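Local coordinates for protein putidaredoxin reductase (Pseudomonas putida, PDB 1Q1R) that probably passes electrons from NADH through its bound FAD to the iron-sulfur protein putidaredoxin, serving the cytochrome P450cam monooxygenase, at residues G111-P116 with N251-S256; N264-N269 with G283-F288. All blocks are in the same frame, centred on the assembly; numbering follows the deposited sequence.

Interaction 1 (G111-P116 with N251-S256). With FAD (flavin-adenine dinucleotide), chain C.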
loop_
_atom_site.group_PDB
_atom_site.type_symbol
_atom_site.label_atom_id
_atom_site.label_comp_id
_atom_site.label_asym_id
_atom_site.label_seq_id
_atom_site.Cartn_x
_atom_site.Cartn_y
_atom_site.Cartn_z
ATOM N N GLY A 111 -0.133 8.799 6.394
ATOM C CA GLY A 111 -0.513 8.020 5.230
ATOM C C GLY A 111 -0.748 8.829 3.968
ATOM O O GLY A 111 0.006 9.751 3.654
ATOM N N GLY A 112 -1.799 8.474 3.237
ATOM C CA GLY A 112 -2.118 9.181 2.011
ATOM C C GLY A 112 -3.612 9.194 1.760
ATOM O O GLY A 112 -4.379 8.598 2.520
ATOM N N ARG A 113 -4.023 9.879 0.698
ATOM C CA ARG A 113 -5.430 9.969 0.327
ATOM C C ARG A 113 -5.583 9.618 -1.153
ATOM O O ARG A 113 -4.663 9.825 -1.945
ATOM C CB ARG A 113 -5.951 11.385 0.593
ATOM C CG ARG A 113 -5.152 12.484 -0.096
ATOM C CD ARG A 113 -5.775 13.851 0.153
ATOM N NE ARG A 113 -5.120 14.905 -0.620
ATOM C CZ ARG A 113 -4.023 15.552 -0.241
ATOM N NH1 ARG A 113 -3.437 15.268 0.917
ATOM N NH2 ARG A 113 -3.510 16.492 -1.025
ATOM N N PRO A 114 -6.746 9.075 -1.547
ATOM C CA PRO A 114 -6.965 8.711 -2.950
ATOM C C PRO A 114 -6.815 9.904 -3.886
ATOM O O PRO A 114 -7.301 10.994 -3.589
ATOM C CB PRO A 114 -8.394 8.173 -2.952
ATOM C CG PRO A 114 -8.560 7.634 -1.563
ATOM C CD PRO A 114 -7.916 8.712 -0.726
ATOM N N ARG A 115 -6.139 9.696 -5.012
ATOM C CA ARG A 115 -5.965 10.758 -5.993
ATOM C C ARG A 115 -7.296 10.930 -6.710
ATOM O O ARG A 115 -7.780 10.008 -7.367
ATOM C CB ARG A 115 -4.889 10.394 -7.019
ATOM C CG ARG A 115 -4.679 11.479 -8.079
ATOM C CD ARG A 115 -3.735 11.018 -9.188
ATOM N NE ARG A 115 -2.448 10.572 -8.661
ATOM C CZ ARG A 115 -1.602 11.350 -7.994
ATOM N NH1 ARG A 115 -1.900 12.624 -7.772
ATOM N NH2 ARG A 115 -0.457 10.854 -7.543
ATOM N N PRO A 116 -7.906 12.115 -6.596
ATOM C CA PRO A 116 -9.194 12.374 -7.250
ATOM C C PRO A 116 -9.119 12.288 -8.777
ATOM O O PRO A 116 -8.117 12.674 -9.377
ATOM C CB PRO A 116 -9.540 13.789 -6.784
ATOM C CG PRO A 116 -8.820 13.910 -5.466
ATOM C CD PRO A 116 -7.497 13.256 -5.760
ATOM N N ASN A 251 -0.139 12.400 2.380
ATOM C CA ASN A 251 -0.610 13.535 3.171
ATOM C C ASN A 251 0.575 14.227 3.849
ATOM O O ASN A 251 0.937 13.904 4.982
ATOM C CB ASN A 251 -1.630 13.070 4.224
ATOM C CG ASN A 251 -2.941 12.595 3.605
ATOM O OD1 ASN A 251 -3.515 13.275 2.751
ATOM N ND2 ASN A 251 -3.427 11.434 4.044
ATOM N N CYS A 252 1.163 15.192 3.148
ATOM C CA CYS A 252 2.329 15.915 3.648
ATOM C C CYS A 252 2.060 17.362 4.057
ATOM O O CYS A 252 2.960 18.041 4.556
ATOM C CB CYS A 252 3.426 15.904 2.581
ATOM S SG CYS A 252 3.728 14.280 1.851
ATOM N N GLU A 253 0.834 17.834 3.844
ATOM C CA GLU A 253 0.474 19.215 4.177
ATOM C C GLU A 253 0.980 19.726 5.521
ATOM O O GLU A 253 1.540 20.817 5.590
ATOM C CB GLU A 253 -1.041 19.409 4.093
ATOM C CG GLU A 253 -1.565 19.434 2.668
ATOM C CD GLU A 253 -1.468 18.087 1.981
ATOM O OE1 GLU A 253 -1.525 18.049 0.730
ATOM O OE2 GLU A 253 -1.348 17.065 2.693
ATOM N N LEU A 254 0.782 18.958 6.586
ATOM C CA LEU A 254 1.244 19.383 7.905
ATOM C C LEU A 254 2.741 19.647 7.911
ATOM O O LEU A 254 3.214 20.608 8.521
ATOM C CB LEU A 254 0.933 18.324 8.962
ATOM C CG LEU A 254 -0.519 18.156 9.418
ATOM C CD1 LEU A 254 -0.563 17.135 10.549
ATOM C CD2 LEU A 254 -1.077 19.496 9.893
ATOM N N ALA A 255 3.482 18.781 7.229
ATOM C CA ALA A 255 4.930 18.897 7.157
ATOM C C ALA A 255 5.370 20.118 6.359
ATOM O O ALA A 255 6.099 20.964 6.868
ATOM C CB ALA A 255 5.526 17.628 6.544
ATOM N N SER A 256 4.924 20.207 5.111
ATOM C CA SER A 256 5.303 21.320 4.252
ATOM C C SER A 256 4.919 22.673 4.839
ATOM O O SER A 256 5.596 23.671 4.599
ATOM C CB SER A 256 4.684 21.155 2.860
ATOM O OG SER A 256 3.273 21.110 2.923
HETATM P PA FAD C . -3.077 5.304 6.396
HETATM O O1A FAD C . -3.577 6.205 5.331
HETATM O O2A FAD C . -3.647 3.941 6.495
HETATM O O5B FAD C . -3.250 6.016 7.820
HETATM C C5B FAD C . -3.047 7.423 7.993
HETATM C C4B FAD C . -4.176 7.982 8.876
HETATM O O4B FAD C . -3.799 9.310 9.389
HETATM C C3B FAD C . -5.459 8.197 8.058
HETATM O O3B FAD C . -6.595 7.875 8.872
HETATM C C2B FAD C . -5.446 9.680 7.783
HETATM O O2B FAD C . -6.779 10.165 7.599
HETATM C C1B FAD C . -4.877 10.220 9.080
HETATM N N9A FAD C . -4.428 11.637 9.007
HETATM C C8A FAD C . -3.740 12.217 8.007
HETATM N N7A FAD C . -3.547 13.509 8.303
HETATM C C5A FAD C . -4.108 13.744 9.486
HETATM C C6A FAD C . -4.231 14.880 10.288
HETATM N N6A FAD C . -3.725 16.045 9.887
HETATM N N1A FAD C . -4.879 14.788 11.476
HETATM C C2A FAD C . -5.403 13.625 11.888
HETATM N N3A FAD C . -5.298 12.524 11.130
HETATM C C4A FAD C . -4.660 12.560 9.934
HETATM N N1 FAD C . -0.474 -3.382 1.543
HETATM C C2 FAD C . 0.126 -4.645 1.466
HETATM O O2 FAD C . 1.295 -4.792 1.819
HETATM N N3 FAD C . -0.622 -5.739 0.996
HETATM C C4 FAD C . -1.972 -5.562 0.610
HETATM O O4 FAD C . -2.626 -6.536 0.244
HETATM C C4X FAD C . -2.570 -4.294 0.685
HETATM N N5 FAD C . -3.885 -4.122 0.365
HETATM C C5X FAD C . -4.516 -2.919 0.496
HETATM C C6 FAD C . -5.886 -2.793 0.181
HETATM C C7 FAD C . -6.545 -1.553 0.341
HETATM C C7M FAD C . -8.032 -1.435 -0.044
HETATM C C8 FAD C . -5.828 -0.431 0.828
HETATM C C8M FAD C . -6.517 0.927 1.040
HETATM C C9 FAD C . -4.463 -0.557 1.140
HETATM C C9A FAD C . -3.803 -1.795 0.975
HETATM N N10 FAD C . -2.428 -1.945 1.301
HETATM C C10 FAD C . -1.814 -3.207 1.158
HETATM C "C1'" FAD C . -1.629 -0.775 1.779
HETATM C "C2'" FAD C . -1.442 -0.834 3.297
HETATM O "O2'" FAD C . -2.709 -1.075 3.916
HETATM C "C3'" FAD C . -0.836 0.478 3.830
HETATM O "O3'" FAD C . 0.380 0.753 3.122
HETATM C "C4'" FAD C . -0.546 0.371 5.333
HETATM O "O4'" FAD C . -1.758 0.089 6.035
HETATM C "C5'" FAD C . 0.065 1.664 5.901
HETATM O "O5'" FAD C . -0.888 2.739 5.958
HETATM P P FAD C . -0.510 4.065 6.802
HETATM O O1P FAD C . -0.848 3.821 8.220
HETATM O O2P FAD C . 0.886 4.427 6.473
HETATM O O3P FAD C . -1.471 5.215 6.177
#

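Interaction 2 (N264-N269 with G283-F288). With FAD (flavin-adenine dinucleotide), chain C.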
loop_
_atom_site.group_PDB
_atom_site.type_symbol
_atom_site.label_atom_id
_atom_site.label_comp_id
_atom_site.label_asym_id
_atom_site.label_seq_id
_atom_site.Cartn_x
_atom_site.Cartn_y
_atom_site.Cartn_z
ATOM N N ASN A 264 7.152 14.546 -2.736
ATOM C CA ASN A 264 6.319 13.380 -3.014
ATOM C C ASN A 264 6.420 12.495 -1.782
ATOM O O ASN A 264 6.719 11.308 -1.876
ATOM C CB ASN A 264 6.825 12.609 -4.239
ATOM C CG ASN A 264 5.877 11.491 -4.654
ATOM O OD1 ASN A 264 5.127 10.959 -3.835
ATOM N ND2 ASN A 264 5.918 11.122 -5.929
ATOM N N GLY A 265 6.181 13.100 -0.626
ATOM C CA GLY A 265 6.259 12.383 0.629
ATOM C C GLY A 265 7.045 13.210 1.621
ATOM O O GLY A 265 7.676 14.199 1.246
ATOM N N ILE A 266 7.000 12.820 2.889
ATOM C CA ILE A 266 7.723 13.530 3.932
ATOM C C ILE A 266 9.126 12.931 4.058
ATOM O O ILE A 266 9.293 11.773 4.446
ATOM C CB ILE A 266 6.978 13.425 5.277
ATOM C CG1 ILE A 266 5.571 14.015 5.122
ATOM C CG2 ILE A 266 7.753 14.156 6.368
ATOM C CD1 ILE A 266 4.712 13.920 6.362
ATOM N N VAL A 267 10.130 13.729 3.710
ATOM C CA VAL A 267 11.522 13.293 3.751
ATOM C C VAL A 267 12.029 13.001 5.160
ATOM O O VAL A 267 11.883 13.818 6.067
ATOM C CB VAL A 267 12.442 14.353 3.096
ATOM C CG1 VAL A 267 13.900 13.914 3.180
ATOM C CG2 VAL A 267 12.032 14.564 1.645
ATOM N N ILE A 268 12.615 11.821 5.339
ATOM C CA ILE A 268 13.165 11.421 6.627
ATOM C C ILE A 268 14.562 10.841 6.427
ATOM O O ILE A 268 14.882 10.340 5.343
ATOM C CB ILE A 268 12.286 10.355 7.319
ATOM C CG1 ILE A 268 12.207 9.090 6.461
ATOM C CG2 ILE A 268 10.897 10.911 7.555
ATOM C CD1 ILE A 268 11.608 7.902 7.184
ATOM N N ASN A 269 15.389 10.903 7.467
ATOM C CA ASN A 269 16.748 10.375 7.375
ATOM C C ASN A 269 16.863 8.961 7.930
ATOM O O ASN A 269 15.865 8.352 8.319
ATOM C CB ASN A 269 17.749 11.294 8.092
ATOM C CG ASN A 269 17.447 11.462 9.566
ATOM O OD1 ASN A 269 16.936 10.554 10.217
ATOM N ND2 ASN A 269 17.790 12.627 10.109
ATOM N N GLY A 283 5.487 5.206 7.381
ATOM C CA GLY A 283 4.426 4.649 6.556
ATOM C C GLY A 283 4.325 5.161 5.135
ATOM O O GLY A 283 5.314 5.584 4.540
ATOM N N ASP A 284 3.111 5.110 4.589
ATOM C CA ASP A 284 2.837 5.555 3.226
ATOM C C ASP A 284 3.299 6.986 2.941
ATOM O O ASP A 284 3.609 7.320 1.805
ATOM C CB ASP A 284 1.331 5.480 2.933
ATOM C CG ASP A 284 0.813 4.054 2.815
ATOM O OD1 ASP A 284 1.539 3.104 3.174
ATOM O OD2 ASP A 284 -0.340 3.889 2.362
ATOM N N CYS A 285 3.334 7.825 3.971
ATOM C CA CYS A 285 3.711 9.226 3.794
ATOM C C CYS A 285 5.203 9.511 3.815
ATOM O O CYS A 285 5.619 10.630 3.510
ATOM C CB CYS A 285 3.055 10.086 4.876
ATOM S SG CYS A 285 3.873 10.005 6.494
ATOM N N ALA A 286 6.007 8.514 4.163
ATOM C CA ALA A 286 7.445 8.719 4.279
ATOM C C ALA A 286 8.317 8.406 3.071
ATOM O O ALA A 286 8.264 7.310 2.509
ATOM C CB ALA A 286 7.967 7.951 5.494
ATOM N N ARG A 287 9.117 9.392 2.673
ATOM C CA ARG A 287 10.057 9.209 1.577
ATOM C C ARG A 287 11.405 9.045 2.267
ATOM O O ARG A 287 11.879 9.950 2.948
ATOM C CB ARG A 287 10.087 10.421 0.644
ATOM C CG ARG A 287 11.174 10.311 -0.431
ATOM C CD ARG A 287 10.898 11.234 -1.589
ATOM N NE ARG A 287 9.680 10.842 -2.288
ATOM C CZ ARG A 287 9.585 9.795 -3.098
ATOM N NH1 ARG A 287 10.644 9.029 -3.324
ATOM N NH2 ARG A 287 8.431 9.512 -3.684
ATOM N N PHE A 288 12.011 7.876 2.106
ATOM C CA PHE A 288 13.284 7.593 2.750
ATOM C C PHE A 288 14.328 7.119 1.748
ATOM O O PHE A 288 14.011 6.790 0.607
ATOM C CB PHE A 288 13.081 6.526 3.824
ATOM C CG PHE A 288 12.688 5.180 3.273
ATOM C CD1 PHE A 288 13.641 4.181 3.095
ATOM C CD2 PHE A 288 11.365 4.917 2.917
ATOM C CE1 PHE A 288 13.280 2.936 2.571
ATOM C CE2 PHE A 288 10.995 3.673 2.390
ATOM C CZ PHE A 288 11.955 2.686 2.219
HETATM P PA FAD C . -3.077 5.304 6.396
HETATM O O1A FAD C . -3.577 6.205 5.331
HETATM O O2A FAD C . -3.647 3.941 6.495
HETATM O O5B FAD C . -3.250 6.016 7.820
HETATM C C5B FAD C . -3.047 7.423 7.993
HETATM C C4B FAD C . -4.176 7.982 8.876
HETATM O O4B FAD C . -3.799 9.310 9.389
HETATM C C3B FAD C . -5.459 8.197 8.058
HETATM O O3B FAD C . -6.595 7.875 8.872
HETATM C C2B FAD C . -5.446 9.680 7.783
HETATM O O2B FAD C . -6.779 10.165 7.599
HETATM C C1B FAD C . -4.877 10.220 9.080
HETATM N N9A FAD C . -4.428 11.637 9.007
HETATM C C8A FAD C . -3.740 12.217 8.007
HETATM N N7A FAD C . -3.547 13.509 8.303
HETATM C C5A FAD C . -4.108 13.744 9.486
HETATM C C6A FAD C . -4.231 14.880 10.288
HETATM N N6A FAD C . -3.725 16.045 9.887
HETATM N N1A FAD C . -4.879 14.788 11.476
HETATM C C2A FAD C . -5.403 13.625 11.888
HETATM N N3A FAD C . -5.298 12.524 11.130
HETATM C C4A FAD C . -4.660 12.560 9.934
HETATM N N1 FAD C . -0.474 -3.382 1.543
HETATM C C2 FAD C . 0.126 -4.645 1.466
HETATM O O2 FAD C . 1.295 -4.792 1.819
HETATM N N3 FAD C . -0.622 -5.739 0.996
HETATM C C4 FAD C . -1.972 -5.562 0.610
HETATM O O4 FAD C . -2.626 -6.536 0.244
HETATM C C4X FAD C . -2.570 -4.294 0.685
HETATM N N5 FAD C . -3.885 -4.122 0.365
HETATM C C5X FAD C . -4.516 -2.919 0.496
HETATM C C6 FAD C . -5.886 -2.793 0.181
HETATM C C7 FAD C . -6.545 -1.553 0.341
HETATM C C7M FAD C . -8.032 -1.435 -0.044
HETATM C C8 FAD C . -5.828 -0.431 0.828
HETATM C C8M FAD C . -6.517 0.927 1.040
HETATM C C9 FAD C . -4.463 -0.557 1.140
HETATM C C9A FAD C . -3.803 -1.795 0.975
HETATM N N10 FAD C . -2.428 -1.945 1.301
HETATM C C10 FAD C . -1.814 -3.207 1.158
HETATM C "C1'" FAD C . -1.629 -0.775 1.779
HETATM C "C2'" FAD C . -1.442 -0.834 3.297
HETATM O "O2'" FAD C . -2.709 -1.075 3.916
HETATM C "C3'" FAD C . -0.836 0.478 3.830
HETATM O "O3'" FAD C . 0.380 0.753 3.122
HETATM C "C4'" FAD C . -0.546 0.371 5.333
HETATM O "O4'" FAD C . -1.758 0.089 6.035
HETATM C "C5'" FAD C . 0.065 1.664 5.901
HETATM O "O5'" FAD C . -0.888 2.739 5.958
HETATM P P FAD C . -0.510 4.065 6.802
HETATM O O1P FAD C . -0.848 3.821 8.220
HETATM O O2P FAD C . 0.886 4.427 6.473
HETATM O O3P FAD C . -1.471 5.215 6.177
#

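Interaction 1 (G111-P116 with N251-S256)
The guanidinium of Arg113 meets Asn251 and Glu253 at its edge. Its plane is turned only 20° from the Asn251 amide, and OD1 of Asn251 sits in the guanidinium plane, 2.7 Å from NH1 of Arg113, which in turn lies in the plane of that carbonyl. The Glu253 carboxylate is turned 59° from the guanidinium plane, and Arg113 NH2 meets Glu253 OE1 from above the carboxylate plane in a 3.1 Å salt bridge; a weak, longer bond from Arg113 NH1 to Glu253 OE2 supplements it. Arginine suits the place because one flat cation can serve an amide oxygen and a carboxylate together. Its chain, extended from CG to NE, carries the charge past Asn251. The backbone N of Asn251 also gives a nearly straight 2.9 Å bond to Gly111 O, while its ND2 packs over the Gly112 backbone. Gly111 has positive phi, and a CB there would collide with O1A of FAD; Leu254 CD1 approaches N6A of the adenine. The small antiparallel ribbon of strands 112-114 and 248-250 and this helix start adjoin the FAD pocket of the glutathione reductase fold, which Gly111, Gly112 and Leu254 line.

Interaction 2 (N264-N269 with G283-F288)
Arg287 reaches across to the backbone carbonyl of Asn264. CG stands anti to the backbone N (chi1 174°), and the chain bends at chi3 to fold back over Asn264. CB lies 4.1 Å from Ile266 O, CD comes near Asn264 O, and CZ is 3.5 Å from that oxygen. NE and NH2 both donate to it, at 3.0 Å from NE and 3.1 Å from NH2, from one face of the carbonyl plane. NH2 also lies against the Asn264 amide, 3.4 Å from CG. A leucine in place of Arg287 would probably cost Asn264 O these two donors, leaving it the bond from Arg298 NE and the 264-265 turn less firmly tied to the neighbouring strand. Gly265 fits next because a CB would collide with the carbonyl O of Asn264 and press on Arg287 CB.

The backbones pair in parallel: Ile266 N gives a 2.7 Å bond to Cys285 O, Ile266 O receives Arg287 N, and Ile268 N donates to Arg287 O. The branched side chains suit this strand, Ile266 CD1 resting on Cys285 SG at 4.0 Å and Ile268 CG1 beside Phe288 CB. Ahead of the strand, Asp284 N bonds FAD O2P, and its OD1 accepts a 2.6 Å bond from the ribityl O3'. A glycine-aspartate turn gripping pyrophosphate and ribityl chain in this way is characteristic of the FAD-binding site of glutathione reductase-fold flavoproteins.

From the N terminus the chain runs through the first strands of the FAD-binding sheet, and strand 105-108 leads into 111-116. It then makes a long excursion of 134 residues, including the second parallel sheet, before 251-256 returns and interaction 1 closes the loop. After helix 253-257, an eight-residue loop leads to strand 266-267, and interaction 2 opens near the end of that loop, at Asn264; only 13 residues, among them strand 279-281, separate its segments. The two loops follow in series and neither encloses nor crosses the other. They nonetheless touch: Gly111 O lies 3.3 Å from Cys285 CB, and Ala255 CB packs on Ile266 CD1. Together they tie the ribbon, the short helix and the three-stranded mixed sheet together beside the FAD site.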